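Local coordinates for protein TRAP dicarboxylate transporter-DctP subunit (Desulfovibrio salexigens, PDB 4N6D) that probably captures an organic-acid solute in the periplasm and delivers it to the membrane subunits of a TRAP transporter for uptake, at residues A[318-322]-A[323-327]; A[173-176]-A[177-180]; A[252-255]-A[256-260]. All coordinates share one frame; numbering follows the deposited sequence. Where two conformers were deposited one is given.

Three one-turn contacts, each within a single stretch of chain, sit on three different helices of this TRAP solute-binding protein. Along the chain the order is interaction 2, interaction 3, then interaction 1. Interaction 2 lies on helix 173-181 and interaction 3 near the start of the long helix 249-285; their centres are about 36 Å apart, on opposite sides of the chain's centre. Interaction 1 opens helix 322-337, its centre about 23 Å from that of interaction 2 and 27 Å from that of interaction 3. None touches another, yet interactions 1 and 2 both pack on helix 294-317, and interactions 1 and 3 both pack on helix 117-131.

Interaction 1. Residues A[318-322]-A[323-327]; sequences KGVDG and AAVLS
Asp321 is the N-cap of helix 322-337, and its side chain meets Ala324 in the first turn. Just upstream, Gly319 has the positive phi of the C-prime residue in a Schellman motif, which closes helix 294-317. Two residues later comes the cap, so only a short link separates the two helices.

The capping side chain can be followed outward. Asp321 CB lies 4.0 Å from Ala324 CB. With CG anti to the backbone N (chi1 -174°), the carboxylate is carried forward alongside the first turn of the helix, and Asp321 CG comes to 3.4 Å from the same Ala324 CB. Both carboxylate oxygens lie near this methyl, and Asp321 OD1 in addition accepts from Ala324 N in a weak capping bond of 3.4 Å, its N-H fairly straight at 156°. A carboxylate at this end would probably also interact favourably with the helix dipole.

Behind the cap the regular ladder starts at once. Asp321 O takes the N-H of Val325, with N at 3.0 Å, and Gly322 O takes that of Leu326, with N at 2.9 Å. Asp321 thus grips the first turn through both side chain and backbone. On the inner side, Val320 CG1 leans across to Val325 CG2, 3.9 Å away. Val325 continues inward to Trp311 of helix 294-317 and to Leu127 and Tyr131 of helix 117-131, so the new helix is seated against two others. A water bridges the cap to the backbone N-H of Ala323: it donates to Asp321 OD1 at 2.7 Å and accepts from Ala323 N.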
loop_
_atom_site.group_PDB
_atom_site.type_symbol
_atom_site.label_atom_id
_atom_site.label_comp_id
_atom_site.label_asym_id
_atom_site.label_seq_id
_atom_site.Cartn_x
_atom_site.Cartn_y
_atom_site.Cartn_z
ATOM N N LYS A 318 1.154 2.106 -23.128
ATOM C CA LYS A 318 2.535 2.386 -22.765
ATOM C C LYS A 318 3.460 1.181 -23.031
ATOM O O LYS A 318 4.586 1.110 -22.496
ATOM C CB LYS A 318 2.611 2.793 -21.302
ATOM C CG LYS A 318 1.770 4.019 -20.952
ATOM C CD LYS A 318 2.517 5.289 -21.192
ATOM C CE LYS A 318 1.917 6.434 -20.365
ATOM N NZ LYS A 318 0.587 6.806 -20.894
ATOM N N GLY A 319 2.997 0.238 -23.852
ATOM C CA GLY A 319 3.831 -0.885 -24.286
ATOM C C GLY A 319 3.967 -2.047 -23.309
ATOM O O GLY A 319 4.832 -2.938 -23.480
ATOM N N VAL A 320 3.110 -2.059 -22.295
ATOM C CA VAL A 320 3.131 -3.114 -21.286
ATOM C C VAL A 320 2.151 -4.229 -21.649
ATOM O O VAL A 320 1.045 -3.954 -22.105
ATOM C CB VAL A 320 2.801 -2.527 -19.897
ATOM C CG1 VAL A 320 2.627 -3.635 -18.844
ATOM C CG2 VAL A 320 3.879 -1.530 -19.474
ATOM N N ASP A 321 2.562 -5.486 -21.446
ATOM C CA ASP A 321 1.716 -6.650 -21.751
ATOM C C ASP A 321 0.856 -6.912 -20.507
ATOM O O ASP A 321 1.245 -7.671 -19.610
ATOM C CB ASP A 321 2.614 -7.851 -22.091
ATOM C CG ASP A 321 1.843 -9.087 -22.566
ATOM O OD1 ASP A 321 0.595 -9.157 -22.420
ATOM O OD2 ASP A 321 2.543 -9.995 -23.066
ATOM N N GLY A 322 -0.288 -6.232 -20.436
ATOM C CA GLY A 322 -1.109 -6.216 -19.229
ATOM C C GLY A 322 -1.582 -7.606 -18.818
ATOM O O GLY A 322 -1.550 -7.938 -17.629
ATOM N N ALA A 323 -2.025 -8.413 -19.773
ATOM C CA ALA A 323 -2.505 -9.747 -19.407
ATOM C C ALA A 323 -1.357 -10.582 -18.839
ATOM O O ALA A 323 -1.542 -11.354 -17.865
ATOM C CB ALA A 323 -3.167 -10.454 -20.582
ATOM N N ALA A 324 -0.165 -10.442 -19.414
ATOM C CA ALA A 324 0.972 -11.202 -18.916
ATOM C C ALA A 324 1.324 -10.791 -17.496
ATOM O O ALA A 324 1.660 -11.638 -16.651
ATOM C CB ALA A 324 2.179 -11.070 -19.842
ATOM N N VAL A 325 1.278 -9.485 -17.229
ATOM C CA VAL A 325 1.581 -8.975 -15.907
ATOM C C VAL A 325 0.546 -9.487 -14.902
ATOM O O VAL A 325 0.911 -9.942 -13.808
ATOM C CB VAL A 325 1.574 -7.435 -15.901
ATOM C CG1 VAL A 325 1.663 -6.894 -14.479
ATOM C CG2 VAL A 325 2.728 -6.883 -16.754
ATOM N N LEU A 326 -0.740 -9.420 -15.248
ATOM C CA LEU A 326 -1.783 -9.880 -14.327
ATOM C C LEU A 326 -1.628 -11.363 -14.006
ATOM O O LEU A 326 -1.830 -11.787 -12.885
ATOM C CB LEU A 326 -3.179 -9.626 -14.885
ATOM C CG LEU A 326 -3.604 -8.151 -14.913
ATOM C CD1 LEU A 326 -4.705 -7.890 -15.916
ATOM C CD2 LEU A 326 -4.005 -7.690 -13.531
ATOM N N SER A 327 -1.284 -12.162 -14.997
ATOM C CA SER A 327 -1.023 -13.579 -14.753
ATOM C C SER A 327 0.092 -13.736 -13.735
ATOM O O SER A 327 -0.020 -14.482 -12.755
ATOM C CB SER A 327 -0.602 -14.274 -16.034
ATOM O OG SER A 327 -1.668 -14.339 -16.952
HETATM O O HOH W 1 -1.845 -7.998 -22.683
#

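Interaction 2. Residues A[173-176]-A[177-180]; sequences GILS and KILE
Peptide groups are the flat units by which Ile174, Leu175 and Ser176 meet Ile178, Leu179 and Glu180, one helical turn further on. Leu179 N reaches Leu175 O at 2.9 Å, lying 26° out of the plane of that carbonyl. Ile178 N bonds Ile174 O, also at 2.9 Å, and Glu180 N repeats the bond to Ser176 O. The first rung is looser: Lys177 N reaches Gly173 O in a weak bond of 3.3 Å.

Aliphatic carbons gather around the same oxygens. Because CG1 of Ile178 stands beside its backbone N (chi1 -68°), it comes within 3.3 Å of Ile174 O. Beyond it, Ile178 CD1 lies 4.2 Å from Ile174 CG1 and about as far from Leu175 CD2, touching both side chains at van der Waals range.

Ile174 and Ile178 then lean on Leu307 of helix 294-317, whereas Leu175 and Leu179 lie against Phe207 of strand 205-208. Leu179 also touches Pro186 of strand 185-187, the strand after the helix. Besides packing on these outside elements, the helix is the connection of a beta-alpha-beta unit, the crossover from strand 168-170 through helix 173-181 to strand 185-187.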
loop_
_atom_site.group_PDB
_atom_site.type_symbol
_atom_site.label_atom_id
_atom_site.label_comp_id
_atom_site.label_asym_id
_atom_site.label_seq_id
_atom_site.Cartn_x
_atom_site.Cartn_y
_atom_site.Cartn_z
ATOM N N GLY A 173 -10.370 8.165 -4.972
ATOM C CA GLY A 173 -9.654 7.363 -5.956
ATOM C C GLY A 173 -10.358 6.069 -6.342
ATOM O O GLY A 173 -11.555 6.055 -6.616
ATOM N N ILE A 174 -9.598 4.983 -6.434
ATOM C CA ILE A 174 -10.176 3.731 -6.925
ATOM C C ILE A 174 -11.238 3.173 -5.995
ATOM O O ILE A 174 -12.170 2.494 -6.442
ATOM C CB ILE A 174 -9.093 2.659 -7.182
ATOM C CG1 ILE A 174 -9.673 1.515 -8.008
ATOM C CG2 ILE A 174 -8.528 2.114 -5.903
ATOM C CD1 ILE A 174 -8.608 0.664 -8.599
ATOM N N LEU A 175 -11.095 3.419 -4.701
ATOM C CA LEU A 175 -12.082 2.911 -3.746
ATOM C C LEU A 175 -13.445 3.574 -3.959
ATOM O O LEU A 175 -14.482 2.940 -3.784
ATOM C CB LEU A 175 -11.610 3.115 -2.317
ATOM C CG LEU A 175 -10.356 2.326 -1.936
ATOM C CD1 LEU A 175 -10.030 2.600 -0.483
ATOM C CD2 LEU A 175 -10.525 0.840 -2.180
ATOM N N SER A 176 -13.459 4.852 -4.331
ATOM C CA SER A 176 -14.723 5.499 -4.665
ATOM C C SER A 176 -15.343 4.822 -5.881
ATOM O O SER A 176 -16.543 4.578 -5.923
ATOM C CB SER A 176 -14.537 6.988 -4.946
ATOM O OG SER A 176 -14.250 7.668 -3.747
ATOM N N LYS A 177 -14.516 4.524 -6.879
ATOM C CA LYS A 177 -15.022 3.906 -8.096
ATOM C C LYS A 177 -15.657 2.568 -7.748
ATOM O O LYS A 177 -16.749 2.235 -8.245
ATOM C CB LYS A 177 -13.910 3.750 -9.140
ATOM C CG LYS A 177 -13.477 5.055 -9.782
ATOM C CD LYS A 177 -12.284 4.848 -10.721
ATOM C CE LYS A 177 -12.207 5.934 -11.763
ATOM N NZ LYS A 177 -13.344 5.867 -12.722
ATOM N N ILE A 178 -14.974 1.806 -6.895
ATOM C CA ILE A 178 -15.496 0.519 -6.446
ATOM C C ILE A 178 -16.826 0.682 -5.719
ATOM O O ILE A 178 -17.806 -0.011 -6.012
ATOM C CB ILE A 178 -14.461 -0.205 -5.601
ATOM C CG1 ILE A 178 -13.287 -0.612 -6.495
ATOM C CG2 ILE A 178 -15.082 -1.406 -4.916
ATOM C CD1 ILE A 178 -12.082 -1.099 -5.741
ATOM N N LEU A 179 -16.898 1.617 -4.777
ATOM C CA LEU A 179 -18.167 1.850 -4.100
ATOM C C LEU A 179 -19.293 2.210 -5.067
ATOM O O LEU A 179 -20.417 1.740 -4.908
ATOM C CB LEU A 179 -18.009 2.963 -3.068
ATOM C CG LEU A 179 -17.217 2.581 -1.824
ATOM C CD1 LEU A 179 -16.913 3.831 -1.006
ATOM C CD2 LEU A 179 -17.984 1.575 -0.996
ATOM N N GLU A 180 -19.008 3.065 -6.047
ATOM C CA GLU A 180 -20.042 3.452 -6.997
ATOM C C GLU A 180 -20.526 2.192 -7.715
ATOM O O GLU A 180 -21.733 1.999 -7.894
ATOM C CB GLU A 180 -19.529 4.491 -8.003
ATOM C CG GLU A 180 -20.636 5.095 -8.863
ATOM C CD GLU A 180 -21.649 5.898 -8.052
ATOM O OE1 GLU A 180 -21.228 6.663 -7.153
ATOM O OE2 GLU A 180 -22.866 5.762 -8.315
#

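Interaction 3. Residues A[252-255]-A[256-260]; sequences KKVL and NDLGR
Lys253 and Asp257, four residues apart on one helix face, form a salt bridge in which Lys253 NZ donates to Asp257 OD2 at 2.7 Å. The oxygen uses its syn lone pair, on the side of OD1. Lys253 runs out with CG anti to its N (chi1 -178°) and bends only at the last torsion, which turns the ammonium back toward OD2.

Beneath this bridge the backbone donors are satisfied in turn. Asn256 N is bonded to Lys252 O at 2.8 Å, Asp257 N to Lys253 O at 2.9 Å, and Leu258 N to Val254 O at 3.1 Å. All are i to i+4 bonds of helix 249-285, the very long helix characteristic of TRAP solute-binding proteins. The spacing then tightens locally: Gly259 N donates to Asn256 O, three residues back, at 3.1 Å.

Other polar atoms are satisfied by neighbouring elements. Asn256 OD1 accepts from Lys140 NZ and Gly259 O bonds Thr143 OG1, both on strand 139-146. Arg260 is held twice, NH1 in a salt bridge with Asp126 and NH2 at the hydroxyl of Tyr336. Val254 and Leu258 run side by side, Val254 CG1 to Leu258 CD1 4.2 Å, both against Arg58 of helix 43-58, where Leu258 also touches Val55.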
loop_
_atom_site.group_PDB
_atom_site.type_symbol
_atom_site.label_atom_id
_atom_site.label_comp_id
_atom_site.label_asym_id
_atom_site.label_seq_id
_atom_site.Cartn_x
_atom_site.Cartn_y
_atom_site.Cartn_z
ATOM N N LYS A 252 26.924 -0.863 -1.983
ATOM C CA LYS A 252 25.860 -1.249 -2.918
ATOM C C LYS A 252 25.321 -2.625 -2.585
ATOM O O LYS A 252 24.108 -2.854 -2.617
ATOM C CB LYS A 252 26.347 -1.228 -4.370
ATOM C CG LYS A 252 26.621 0.162 -4.948
ATOM C CD LYS A 252 26.844 0.066 -6.452
ATOM C CE LYS A 252 27.083 1.413 -7.110
ATOM N NZ LYS A 252 27.594 1.212 -8.487
ATOM N N LYS A 253 26.210 -3.559 -2.242
ATOM C CA LYS A 253 25.749 -4.883 -1.872
ATOM C C LYS A 253 24.829 -4.853 -0.651
ATOM O O LYS A 253 23.811 -5.536 -0.613
ATOM C CB LYS A 253 26.933 -5.795 -1.584
ATOM C CG LYS A 253 26.478 -7.191 -1.243
ATOM C CD LYS A 253 27.631 -8.128 -1.000
ATOM C CE LYS A 253 27.187 -9.572 -1.155
ATOM N NZ LYS A 253 25.890 -9.867 -0.531
ATOM N N VAL A 254 25.184 -4.079 0.369
ATOM C CA VAL A 254 24.311 -3.952 1.525
ATOM C C VAL A 254 22.939 -3.458 1.106
ATOM O O VAL A 254 21.920 -3.999 1.523
ATOM C CB VAL A 254 24.913 -3.001 2.576
ATOM C CG1 VAL A 254 23.918 -2.704 3.665
ATOM C CG2 VAL A 254 26.181 -3.606 3.173
ATOM N N LEU A 255 22.898 -2.415 0.288
ATOM C CA LEU A 255 21.607 -1.845 -0.088
ATOM C C LEU A 255 20.819 -2.774 -1.007
ATOM O O LEU A 255 19.601 -2.818 -0.962
ATOM C CB LEU A 255 21.798 -0.478 -0.735
ATOM C CG LEU A 255 21.800 0.707 0.230
ATOM C CD1 LEU A 255 22.749 0.554 1.386
ATOM C CD2 LEU A 255 22.120 1.977 -0.546
ATOM N N ASN A 256 21.523 -3.502 -1.854
ATOM C CA ASN A 256 20.894 -4.440 -2.757
ATOM C C ASN A 256 20.280 -5.566 -1.955
ATOM O O ASN A 256 19.129 -5.938 -2.178
ATOM C CB ASN A 256 21.909 -5.008 -3.737
ATOM C CG ASN A 256 22.124 -4.117 -4.927
ATOM O OD1 ASN A 256 21.254 -3.335 -5.281
ATOM N ND2 ASN A 256 23.275 -4.248 -5.568
ATOM N N ASP A 257 21.042 -6.108 -1.007
ATOM C CA ASP A 257 20.521 -7.193 -0.173
ATOM C C ASP A 257 19.311 -6.773 0.658
ATOM O O ASP A 257 18.397 -7.571 0.921
ATOM C CB ASP A 257 21.613 -7.727 0.752
ATOM C CG ASP A 257 22.648 -8.570 0.017
ATOM O OD1 ASP A 257 22.394 -8.961 -1.127
ATOM O OD2 ASP A 257 23.707 -8.846 0.593
ATOM N N LEU A 258 19.270 -5.508 1.068
ATOM C CA LEU A 258 18.117 -5.011 1.804
ATOM C C LEU A 258 16.830 -4.836 0.983
ATOM O O LEU A 258 15.771 -4.576 1.534
ATOM C CB LEU A 258 18.444 -3.679 2.489
ATOM C CG LEU A 258 19.126 -3.827 3.833
ATOM C CD1 LEU A 258 19.799 -2.512 4.221
ATOM C CD2 LEU A 258 18.133 -4.301 4.906
ATOM N N GLY A 259 16.891 -4.949 -0.334
ATOM C CA GLY A 259 15.689 -4.665 -1.110
ATOM C C GLY A 259 14.551 -5.625 -0.775
ATOM O O GLY A 259 13.454 -5.222 -0.373
ATOM N N ARG A 260 14.801 -6.914 -0.953
ATOM C CA ARG A 260 13.782 -7.904 -0.618
ATOM C C ARG A 260 13.507 -7.935 0.888
ATOM O O ARG A 260 12.353 -8.036 1.323
ATOM C CB ARG A 260 14.194 -9.300 -1.096
ATOM C CG ARG A 260 13.079 -10.303 -0.938
ATOM C CD ARG A 260 13.631 -11.717 -0.902
ATOM N NE ARG A 260 12.581 -12.651 -0.512
ATOM C CZ ARG A 260 11.625 -13.055 -1.328
ATOM N NH1 ARG A 260 11.623 -12.639 -2.586
ATOM N NH2 ARG A 260 10.692 -13.899 -0.894
#